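Local coordinates for protein transcriptional regulator, TetR family (Legionella pneumophila subsp. pneumophila str. Philadelphia 1, PDB 3ON4) that probably binds DNA through an N-terminal helix-turn-helix domain and regulates transcription, as other TetR-family repressors and regulators do, at residues Lys87-Phe91 against Trp137-Leu142; Leu142-Tyr147 against Asp187-Lys191. One frame throughout, in Å; residues are numbered along the deposited sequence.

Contact 1 of 2, residues Lys87-Phe91 against Trp137-Leu142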
# COMPACT_ATOMS: atom_id res chain seq x y z
N LYS A 87 16.22 18.46 0.00
CA LYS A 87 15.10 18.37 -0.96
C LYS A 87 14.28 17.07 -0.77
O LYS A 87 13.04 17.08 -0.80
CB LYS A 87 15.61 18.49 -2.40
CG LYS A 87 16.15 19.88 -2.75
CD LYS A 87 16.73 19.93 -4.16
CE LYS A 87 17.27 21.32 -4.48
NZ LYS A 87 18.19 21.33 -5.65
N ILE A 88 14.99 15.97 -0.54
CA ILE A 88 14.35 14.70 -0.25
C ILE A 88 13.61 14.80 1.08
O ILE A 88 12.48 14.34 1.19
CB ILE A 88 15.36 13.52 -0.19
CG1 ILE A 88 16.15 13.34 -1.51
CG2 ILE A 88 14.61 12.24 0.21
CD1 ILE A 88 15.29 13.37 -2.75
N GLN A 89 14.25 15.38 2.11
CA GLN A 89 13.57 15.55 3.41
C GLN A 89 12.29 16.38 3.28
O GLN A 89 11.24 16.05 3.86
CB GLN A 89 14.53 16.18 4.45
CG GLN A 89 15.71 15.26 4.86
CD GLN A 89 16.79 15.97 5.67
OE1 GLN A 89 17.03 17.17 5.52
NE2 GLN A 89 17.48 15.21 6.52
N LYS A 90 12.35 17.45 2.49
CA LYS A 90 11.18 18.32 2.31
C LYS A 90 10.10 17.66 1.46
O LYS A 90 8.90 17.90 1.66
CB LYS A 90 11.58 19.67 1.70
CG LYS A 90 12.44 20.54 2.58
CD LYS A 90 11.74 21.06 3.85
CE LYS A 90 12.72 21.90 4.68
NZ LYS A 90 12.21 22.37 6.01
N PHE A 91 10.52 16.81 0.51
CA PHE A 91 9.58 15.98 -0.24
C PHE A 91 8.76 15.13 0.72
O PHE A 91 7.53 15.09 0.63
CB PHE A 91 10.33 15.10 -1.25
CG PHE A 91 9.63 13.83 -1.60
CD1 PHE A 91 8.65 13.81 -2.58
CD2 PHE A 91 9.96 12.65 -0.97
CE1 PHE A 91 8.01 12.63 -2.91
CE2 PHE A 91 9.33 11.47 -1.30
CZ PHE A 91 8.37 11.46 -2.26
N TRP A 137 11.47 12.70 -10.46
CA TRP A 137 11.89 13.85 -9.62
C TRP A 137 12.97 13.44 -8.60
O TRP A 137 14.03 14.08 -8.50
CB TRP A 137 10.70 14.41 -8.87
CG TRP A 137 11.04 15.65 -8.14
CD1 TRP A 137 11.09 16.92 -8.65
CD2 TRP A 137 11.40 15.75 -6.77
NE1 TRP A 137 11.47 17.80 -7.67
CE2 TRP A 137 11.67 17.10 -6.50
CE3 TRP A 137 11.56 14.81 -5.74
CZ2 TRP A 137 12.05 17.55 -5.25
CZ3 TRP A 137 11.95 15.25 -4.49
CH2 TRP A 137 12.18 16.62 -4.25
N LEU A 138 12.70 12.36 -7.88
CA LEU A 138 13.67 11.80 -6.91
C LEU A 138 15.03 11.43 -7.53
O LEU A 138 16.10 11.79 -7.00
CB LEU A 138 13.05 10.57 -6.20
CG LEU A 138 11.97 10.80 -5.15
CD1 LEU A 138 11.36 9.49 -4.66
CD2 LEU A 138 12.59 11.59 -3.97
N LYS A 139 15.00 10.71 -8.66
CA LYS A 139 16.20 10.34 -9.42
C LYS A 139 17.01 11.56 -9.82
O LYS A 139 18.24 11.60 -9.65
CB LYS A 139 15.82 9.56 -10.68
CG LYS A 139 16.99 9.22 -11.63
CD LYS A 139 16.40 8.80 -12.97
CE LYS A 139 17.43 8.49 -13.99
NZ LYS A 139 16.97 8.90 -15.36
N GLY A 140 16.32 12.57 -10.34
CA GLY A 140 16.98 13.82 -10.74
C GLY A 140 17.68 14.56 -9.59
O GLY A 140 18.81 15.03 -9.75
N VAL A 141 17.00 14.66 -8.46
CA VAL A 141 17.57 15.30 -7.27
C VAL A 141 18.83 14.53 -6.84
O VAL A 141 19.88 15.12 -6.55
CB VAL A 141 16.53 15.34 -6.10
CG1 VAL A 141 17.19 15.77 -4.81
CG2 VAL A 141 15.38 16.31 -6.42
N LEU A 142 18.72 13.21 -6.82
CA LEU A 142 19.82 12.34 -6.41
C LEU A 142 21.01 12.39 -7.35
O LEU A 142 22.15 12.29 -6.91
CB LEU A 142 19.32 10.89 -6.24
CG LEU A 142 18.36 10.61 -5.08
CD1 LEU A 142 17.77 9.20 -5.25
CD2 LEU A 142 19.04 10.74 -3.72
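I88 pushes the end of its side chain, CD1, in among three residues of 137-142. The methyl sits 3.5 Å from L138 CD2, tighter than a usual carbon contact, and 3.7 Å from V141 CG1; the I88 and L138 side chains meet at about a right angle. One turn on, F91 takes the same L138 methyl over one face of its ring, a CH-pi contact with CD2 4.3 Å from the ring centroid. W137 lies alongside F91: the planes are inclined by 30° but slid so far apart that the rings barely overlap, and the touching is done by F91 CB against W137 CZ3 at 3.6 Å. With CG anti to the backbone N (chi1 -173°), the indole reaches across to helix 84-98, where K87 O meets CH2 at the ring edge. The segments 87-91 and 137-142 run nearly antiparallel (156°), their axes approaching to 11.0 Å; they belong to helices 84-98 and 121-144, an all-helical packing inside the C-terminal domain of a TetR-type regulator. The K87 side chain contributes its CB, against V141 CG1, before its extended chain leads the ammonium away to a weak hydrogen bond with S77 O. Farther out, helix 54-77 packs on W137 and F91 through I76 and L73, and S77 OG takes the hydrogen bond from W137 NE1, a bond that would hold the indole in this rotation. I186 of helix 177-189 also packs on I88.

Contact 2 of 2, residues Leu142-Tyr147 against Asp187-Lys191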
# COMPACT_ATOMS: atom_id res chain seq x y z
N LEU A 142 18.72 13.21 -6.82
CA LEU A 142 19.82 12.34 -6.41
C LEU A 142 21.01 12.39 -7.35
O LEU A 142 22.15 12.29 -6.91
CB LEU A 142 19.32 10.89 -6.24
CG LEU A 142 18.36 10.61 -5.08
CD1 LEU A 142 17.77 9.20 -5.25
CD2 LEU A 142 19.04 10.74 -3.72
N GLU A 143 20.75 12.57 -8.64
CA GLU A 143 21.83 12.77 -9.62
C GLU A 143 22.59 14.07 -9.37
O GLU A 143 23.81 14.11 -9.54
CB GLU A 143 21.30 12.73 -11.05
CG GLU A 143 20.93 11.33 -11.50
CD GLU A 143 20.25 11.29 -12.85
OE1 GLU A 143 19.63 12.31 -13.26
OE2 GLU A 143 20.35 10.24 -13.52
N THR A 144 21.88 15.12 -8.92
CA THR A 144 22.55 16.37 -8.50
C THR A 144 23.41 16.16 -7.26
O THR A 144 24.32 16.95 -6.99
CB THR A 144 21.58 17.54 -8.24
OG1 THR A 144 20.80 17.29 -7.06
CG2 THR A 144 20.68 17.79 -9.46
N ASN A 145 23.13 15.12 -6.49
CA ASN A 145 23.97 14.78 -5.35
C ASN A 145 25.19 13.94 -5.73
O ASN A 145 25.97 13.55 -4.86
CB ASN A 145 23.14 14.07 -4.28
CG ASN A 145 23.70 14.26 -2.89
OD1 ASN A 145 24.32 15.28 -2.59
ND2 ASN A 145 23.50 13.26 -2.05
N GLY A 146 25.36 13.65 -7.02
CA GLY A 146 26.54 12.94 -7.50
C GLY A 146 26.36 11.44 -7.65
O GLY A 146 27.27 10.76 -8.10
N TYR A 147 25.18 10.93 -7.30
CA TYR A 147 24.87 9.52 -7.53
C TYR A 147 24.83 9.26 -9.04
O TYR A 147 24.34 10.08 -9.81
CB TYR A 147 23.52 9.15 -6.92
CG TYR A 147 23.52 9.01 -5.42
CD1 TYR A 147 24.07 7.89 -4.80
CD2 TYR A 147 22.93 9.98 -4.61
CE1 TYR A 147 24.05 7.74 -3.41
CE2 TYR A 147 22.90 9.84 -3.23
CZ TYR A 147 23.46 8.72 -2.63
OH TYR A 147 23.43 8.60 -1.27
N ASP A 187 17.98 9.95 6.09
CA ASP A 187 19.07 10.59 6.80
C ASP A 187 20.31 9.73 6.83
O ASP A 187 21.42 10.26 6.81
CB ASP A 187 18.66 10.91 8.25
CG ASP A 187 17.58 11.97 8.35
OD1 ASP A 187 17.28 12.62 7.31
OD2 ASP A 187 17.05 12.17 9.47
N GLN A 188 20.14 8.41 6.93
CA GLN A 188 21.30 7.52 7.03
C GLN A 188 21.87 7.12 5.67
O GLN A 188 23.06 6.80 5.57
CB GLN A 188 20.98 6.28 7.88
CG GLN A 188 20.60 6.59 9.35
CD GLN A 188 21.68 7.33 10.12
OE1 GLN A 188 22.82 6.86 10.23
NE2 GLN A 188 21.34 8.50 10.66
N THR A 189 21.05 7.19 4.62
CA THR A 189 21.44 6.69 3.30
C THR A 189 21.97 7.78 2.37
O THR A 189 22.92 7.53 1.62
CB THR A 189 20.29 5.93 2.59
OG1 THR A 189 19.75 4.95 3.48
CG2 THR A 189 20.79 5.22 1.31
N ILE A 190 21.39 8.98 2.44
CA ILE A 190 21.77 10.09 1.53
C ILE A 190 22.89 10.97 2.09
O ILE A 190 22.89 11.30 3.27
CB ILE A 190 20.56 11.01 1.23
CG1 ILE A 190 19.50 10.25 0.44
CG2 ILE A 190 21.01 12.25 0.44
CD1 ILE A 190 18.24 11.03 0.29
N LYS A 191 23.80 11.38 1.20
CA LYS A 191 25.01 12.15 1.54
C LYS A 191 24.74 13.60 1.97
O LYS A 191 24.06 14.36 1.27
CB LYS A 191 25.98 12.21 0.35
CG LYS A 191 26.34 10.87 -0.31
CD LYS A 191 27.25 11.09 -1.54
CE LYS A 191 27.41 9.80 -2.37
NZ LYS A 191 28.01 10.04 -3.72
OXT LYS A 191 25.25 14.07 2.99
O HOH W 1 22.91 16.52 -0.17
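K191, the C-terminal residue, lays its extended side chain across the ring of Y147, and these two together with N145 bury most of the surface here. The lysine and tyrosine run past each other in opposite directions. K191 CE sits over one face of the ring, nearer its rim, and NZ lies 4.7 Å from the ring centroid, only 14° off the normal, a cation-pi contact. Placing CG anti to the carbonyl carbon (chi1 -75°) swings the Y147 ring toward the chain end, where OH comes 3.1 Å from T189 O and 3.6 Å from I190 CA. N145 meets the same lysine nearer its backbone. Its ND2 packs 3.6 Å from K191 CB and 3.7 Å from I190 CG2, while OD1 accepts a hydrogen bond from a water (3.1 Å) that also donates to K191 O at 2.8 Å, so one water ties the amide to the terminal carboxylate. Between them in sequence, G146 has positive phi (95°) and, with two bonds back into the last turn, makes a Schellman motif; it ends helix 121-144 and turns the chain so that the N145 amide and the far end of the Y147 ring both reach the C-terminal residues. Deeper in, L142 CD2 meets I190 CD1, and I190 continues inward to I88 of helix 84-98. The chemistry is mixed, apolar beneath and polar at the surface: the tyrosine face would stabilise the lysine's positive charge, and the water link would favour the carboxylate staying near N145, although K191 also touches a crystal neighbour and its position may partly reflect the lattice.

In the fold
Both contacts use helix 121-144 and lie on the same side of the chain's centre, their own centres about 9 Å apart. Contact 1 pairs the later part of that helix with helix 84-98; contact 2 takes its end and the following turn to the tail of helix 177-189. In sequence they come in series, sharing L142. They also touch directly: I88 CG1 packs 3.6 Å from I190 CD1, and Q89 NE2 probably hydrogen-bonds D187 OD1. The buried packing of contact 1 thus runs outward into the partly buried contact 2, joining three helices and the chain's last residues at one end of the C-terminal domain, far from the predicted helix-turn-helix.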